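Local coordinates for ferredoxin (Nitrosospira multiformis, PDB 3LMF), which is of unknown function but, as a cysteine-rich four-helix bundle of the Csp family, may bind or store copper ions, at residues 29-32 against 33-37; 102-105 against 106-110. All blocks are in the same frame, centred on the assembly; numbering follows the deposited sequence.

Overall arrangement
The chain folds into four helices, 8-36, 43-64, 70-90 and 95-112, and the two contacts are local ones on the first and the last of them. Contact 1 (29-37) comes first along the sequence, in the closing turns of helix 8-36; contact 2 (102-110) occupies the middle and later part of helix 95-112. Their centres are 25 Å apart, on opposite sides of the chain's centre, and their nearest atoms are about 15 Å from each other, so they do not touch. At contact 1 the helix packs against two other subunits of the four-chain assembly. Contact 2 touches no other chain of the assembly and instead turns cysteines toward helices 8-36 and 70-90, inside the bundle.

Contact 1 (29-32 against 33-37); sequences AMNH and CLEAG
Met30 and Leu34 run alongside each other, their ends turned in one direction, across the irregular last turns of helix 8-36, where a pi-type turn widens the coil. Met30, modelled as selenomethionine, is bent at chi2 and chi3, which brings its methyl CE to 3.9 Å from Leu34 CD1. Leu34 CG is beside its own backbone N (chi1 -76°) and comes up to the oxygen end of the Ala29 carbonyl, 3.2 Å from Ala29 O. That oxygen takes a weak bond from Leu34 N (3.4 Å), five residues on, while Glu35 N makes a straighter one to Asn31 O at 2.9 Å, nearly along the C=O axis. Asn31 and Glu35 also run alongside each other, amide and carboxylate planes 75° apart, but both polar ends are used outside the turn: Asn31 ND2 bonds Arg27 O one turn back in its own chain and Leu64 O of the third subunit, and Glu35 OE1 forms a salt bridge with Arg47 of the second subunit. This helix end is thus part of the subunit interface. Gly37, with positive phi, is the first residue to leave the helix. Just before it, Ala36 CB rests 3.4 Å from His32 O.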
loop_
_atom_site.group_PDB
_atom_site.type_symbol
_atom_site.label_atom_id
_atom_site.label_comp_id
_atom_site.label_asym_id
_atom_site.label_seq_id
_atom_site.Cartn_x
_atom_site.Cartn_y
_atom_site.Cartn_z
ATOM N N ALA A 29 -3.051 3.246 16.312
ATOM C CA ALA A 29 -3.709 1.948 16.299
ATOM C C ALA A 29 -2.728 0.824 16.638
ATOM O O ALA A 29 -3.014 -0.027 17.478
ATOM C CB ALA A 29 -4.324 1.696 14.936
HETATM N N MSE A 30 -1.567 0.838 15.985
HETATM C CA MSE A 30 -0.547 -0.187 16.182
HETATM C C MSE A 30 0.283 -0.027 17.457
HETATM O O MSE A 30 1.049 -0.920 17.825
HETATM C CB MSE A 30 0.375 -0.227 14.961
HETATM C CG MSE A 30 -0.318 -0.685 13.676
HETATM SE SE MSE A 30 -0.966 -2.525 13.745
HETATM C CE MSE A 30 -2.797 -2.196 14.296
ATOM N N ASN A 31 0.136 1.108 18.130
ATOM C CA ASN A 31 0.870 1.342 19.365
ATOM C C ASN A 31 -0.066 1.600 20.541
ATOM O O ASN A 31 -0.432 0.672 21.255
ATOM C CB ASN A 31 1.846 2.507 19.176
ATOM C CG ASN A 31 2.965 2.168 18.209
ATOM O OD1 ASN A 31 3.855 1.390 18.534
ATOM N ND2 ASN A 31 2.911 2.730 17.007
ATOM N N HIS A 32 -0.464 2.855 20.729
ATOM C CA HIS A 32 -1.348 3.237 21.829
ATOM C C HIS A 32 -2.526 2.278 22.049
ATOM O O HIS A 32 -2.654 1.677 23.117
ATOM C CB HIS A 32 -1.887 4.653 21.598
ATOM C CG HIS A 32 -2.690 5.193 22.744
ATOM N ND1 HIS A 32 -3.576 6.238 22.600
ATOM C CD2 HIS A 32 -2.734 4.838 24.050
ATOM C CE1 HIS A 32 -4.133 6.503 23.770
ATOM N NE2 HIS A 32 -3.640 5.670 24.665
ATOM N N CYS A 33 -3.379 2.135 21.041
ATOM C CA CYS A 33 -4.543 1.271 21.154
ATOM C C CYS A 33 -4.234 -0.192 21.455
ATOM O O CYS A 33 -4.890 -0.802 22.297
ATOM C CB CYS A 33 -5.408 1.384 19.893
ATOM S SG CYS A 33 -6.172 3.022 19.686
ATOM N N LEU A 34 -3.250 -0.768 20.776
ATOM C CA LEU A 34 -2.908 -2.167 21.030
ATOM C C LEU A 34 -2.344 -2.378 22.434
ATOM O O LEU A 34 -2.577 -3.414 23.053
ATOM C CB LEU A 34 -1.904 -2.684 19.989
ATOM C CG LEU A 34 -2.475 -3.001 18.606
ATOM C CD1 LEU A 34 -1.380 -3.536 17.688
ATOM C CD2 LEU A 34 -3.592 -4.019 18.754
ATOM N N GLU A 35 -1.616 -1.390 22.940
ATOM C CA GLU A 35 -1.023 -1.501 24.268
ATOM C C GLU A 35 -1.985 -1.132 25.401
ATOM O O GLU A 35 -1.685 -1.360 26.572
ATOM C CB GLU A 35 0.235 -0.636 24.339
ATOM C CG GLU A 35 1.303 -1.063 23.342
ATOM C CD GLU A 35 2.340 0.014 23.097
ATOM O OE1 GLU A 35 3.243 -0.209 22.260
ATOM O OE2 GLU A 35 2.247 1.087 23.734
ATOM N N ALA A 36 -3.141 -0.576 25.048
ATOM C CA ALA A 36 -4.138 -0.188 26.041
ATOM C C ALA A 36 -5.199 -1.272 26.197
ATOM O O ALA A 36 -5.810 -1.401 27.254
ATOM C CB ALA A 36 -4.794 1.126 25.638
ATOM N N GLY A 37 -5.414 -2.050 25.142
ATOM C CA GLY A 37 -6.411 -3.103 25.193
ATOM C C GLY A 37 -7.797 -2.554 25.483
ATOM O O GLY A 37 -8.072 -1.378 25.239
#

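Contact 2 (102-105 against 106-110); sequences RQCA and EHCRK
Cys104 and Cys108 form a CxxxC pair one turn apart on helix 95-112 of the four-helix bundle. Cys104 swings SG away from its own N (chi1 -179°) while Cys108 keeps SG beside its N (chi1 -77°), and the two sulfurs end up 3.9 Å apart, too far for a disulfide. Both touch Cys18 of helix 8-36, and Cys104 also meets Cys81 of helix 70-90. On a more exposed side, Gln103 O accepts twice from His107: the backbone N comes nearly straight on at 3.0 Å, and ring ND1 reaches it at 3.1 Å from above the carbonyl plane. Gln103 CG meets the ring edge in plane, 3.5 Å from His107 CE1. Arg109 folds back through its bend at chi3 (-64°), laying its guanidinium face over Ala105 O, the same oxygen that its backbone N bonds at 3.0 Å. A water in the guanidinium plane bridges Arg109 NH1 to Arg102 O, and NH2 forms a salt bridge with Asp82. The polar groups tie the outer side to itself and, through Asp82, to helix 70-90, while the sulfurs of Cys104 and Cys108 face the bundle interior, consistent with soft-metal binding such as the copper sites of Csp relatives.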
loop_
_atom_site.group_PDB
_atom_site.type_symbol
_atom_site.label_atom_id
_atom_site.label_comp_id
_atom_site.label_asym_id
_atom_site.label_seq_id
_atom_site.Cartn_x
_atom_site.Cartn_y
_atom_site.Cartn_z
ATOM N N ARG A 102 -10.561 15.082 11.792
ATOM C CA ARG A 102 -11.501 16.154 11.452
ATOM C C ARG A 102 -10.925 17.073 10.382
ATOM O O ARG A 102 -11.628 17.466 9.444
ATOM C CB ARG A 102 -11.843 16.994 12.688
ATOM C CG ARG A 102 -12.738 16.302 13.699
ATOM C CD ARG A 102 -12.868 17.133 14.968
ATOM N NE ARG A 102 -13.771 16.506 15.932
ATOM C CZ ARG A 102 -13.969 16.950 17.167
ATOM N NH1 ARG A 102 -14.805 16.314 17.976
ATOM N NH2 ARG A 102 -13.322 18.025 17.595
ATOM N N GLN A 103 -9.651 17.424 10.539
ATOM C CA GLN A 103 -8.963 18.296 9.592
ATOM C C GLN A 103 -8.888 17.629 8.225
ATOM O O GLN A 103 -9.270 18.219 7.219
ATOM C CB GLN A 103 -7.543 18.613 10.075
ATOM C CG GLN A 103 -6.716 19.407 9.053
ATOM C CD GLN A 103 -5.235 19.529 9.419
ATOM O OE1 GLN A 103 -4.524 18.521 9.551
ATOM N NE2 GLN A 103 -4.762 20.770 9.570
ATOM N N CYS A 104 -8.400 16.396 8.191
ATOM C CA CYS A 104 -8.286 15.687 6.932
ATOM C C CYS A 104 -9.630 15.608 6.220
ATOM O O CYS A 104 -9.712 15.826 5.020
ATOM C CB CYS A 104 -7.714 14.286 7.178
ATOM S SG CYS A 104 -7.478 13.291 5.688
ATOM N N ALA A 105 -10.683 15.298 6.969
ATOM C CA ALA A 105 -12.033 15.184 6.407
ATOM C C ALA A 105 -12.483 16.492 5.747
ATOM O O ALA A 105 -13.146 16.483 4.709
ATOM C CB ALA A 105 -13.028 14.788 7.494
ATOM N N GLU A 106 -12.117 17.610 6.363
ATOM C CA GLU A 106 -12.460 18.928 5.846
ATOM C C GLU A 106 -11.723 19.202 4.534
ATOM O O GLU A 106 -12.330 19.653 3.560
ATOM C CB GLU A 106 -12.122 20.009 6.884
ATOM C CG GLU A 106 -12.260 21.433 6.360
ATOM C CD GLU A 106 -11.947 22.498 7.406
ATOM O OE1 GLU A 106 -11.831 23.680 7.013
ATOM O OE2 GLU A 106 -11.830 22.167 8.612
ATOM N N HIS A 107 -10.419 18.943 4.502
ATOM C CA HIS A 107 -9.666 19.168 3.267
ATOM C C HIS A 107 -10.135 18.230 2.168
ATOM O O HIS A 107 -10.236 18.627 1.013
ATOM C CB HIS A 107 -8.162 18.970 3.477
ATOM C CG HIS A 107 -7.516 20.064 4.258
ATOM N ND1 HIS A 107 -7.288 19.973 5.613
ATOM C CD2 HIS A 107 -7.084 21.291 3.882
ATOM C CE1 HIS A 107 -6.741 21.098 6.039
ATOM N NE2 HIS A 107 -6.608 21.914 5.009
ATOM N N CYS A 108 -10.421 16.984 2.527
ATOM C CA CYS A 108 -10.873 16.027 1.542
ATOM C C CYS A 108 -12.216 16.456 0.964
ATOM O O CYS A 108 -12.454 16.287 -0.233
ATOM C CB CYS A 108 -10.950 14.627 2.154
ATOM S SG CYS A 108 -9.306 13.841 2.323
ATOM N N ARG A 109 -13.092 17.010 1.801
ATOM C CA ARG A 109 -14.384 17.473 1.313
ATOM C C ARG A 109 -14.169 18.597 0.303
ATOM O O ARG A 109 -14.878 18.686 -0.698
ATOM C CB ARG A 109 -15.281 17.950 2.468
ATOM C CG ARG A 109 -16.242 16.875 2.969
ATOM C CD ARG A 109 -17.275 17.427 3.940
ATOM N NE ARG A 109 -16.657 17.932 5.169
ATOM C CZ ARG A 109 -16.237 17.164 6.169
ATOM N NH1 ARG A 109 -15.683 17.718 7.236
ATOM N NH2 ARG A 109 -16.388 15.846 6.108
ATOM N N LYS A 110 -13.177 19.445 0.555
ATOM C CA LYS A 110 -12.875 20.537 -0.366
ATOM C C LYS A 110 -12.391 19.972 -1.702
ATOM O O LYS A 110 -12.744 20.488 -2.756
ATOM C CB LYS A 110 -11.805 21.461 0.215
ATOM C CG LYS A 110 -12.207 22.108 1.522
ATOM C CD LYS A 110 -11.123 23.035 2.043
ATOM C CE LYS A 110 -11.478 23.536 3.434
ATOM N NZ LYS A 110 -12.826 24.169 3.443
HETATM O O HOH W 1 -14.558 17.140 9.939
#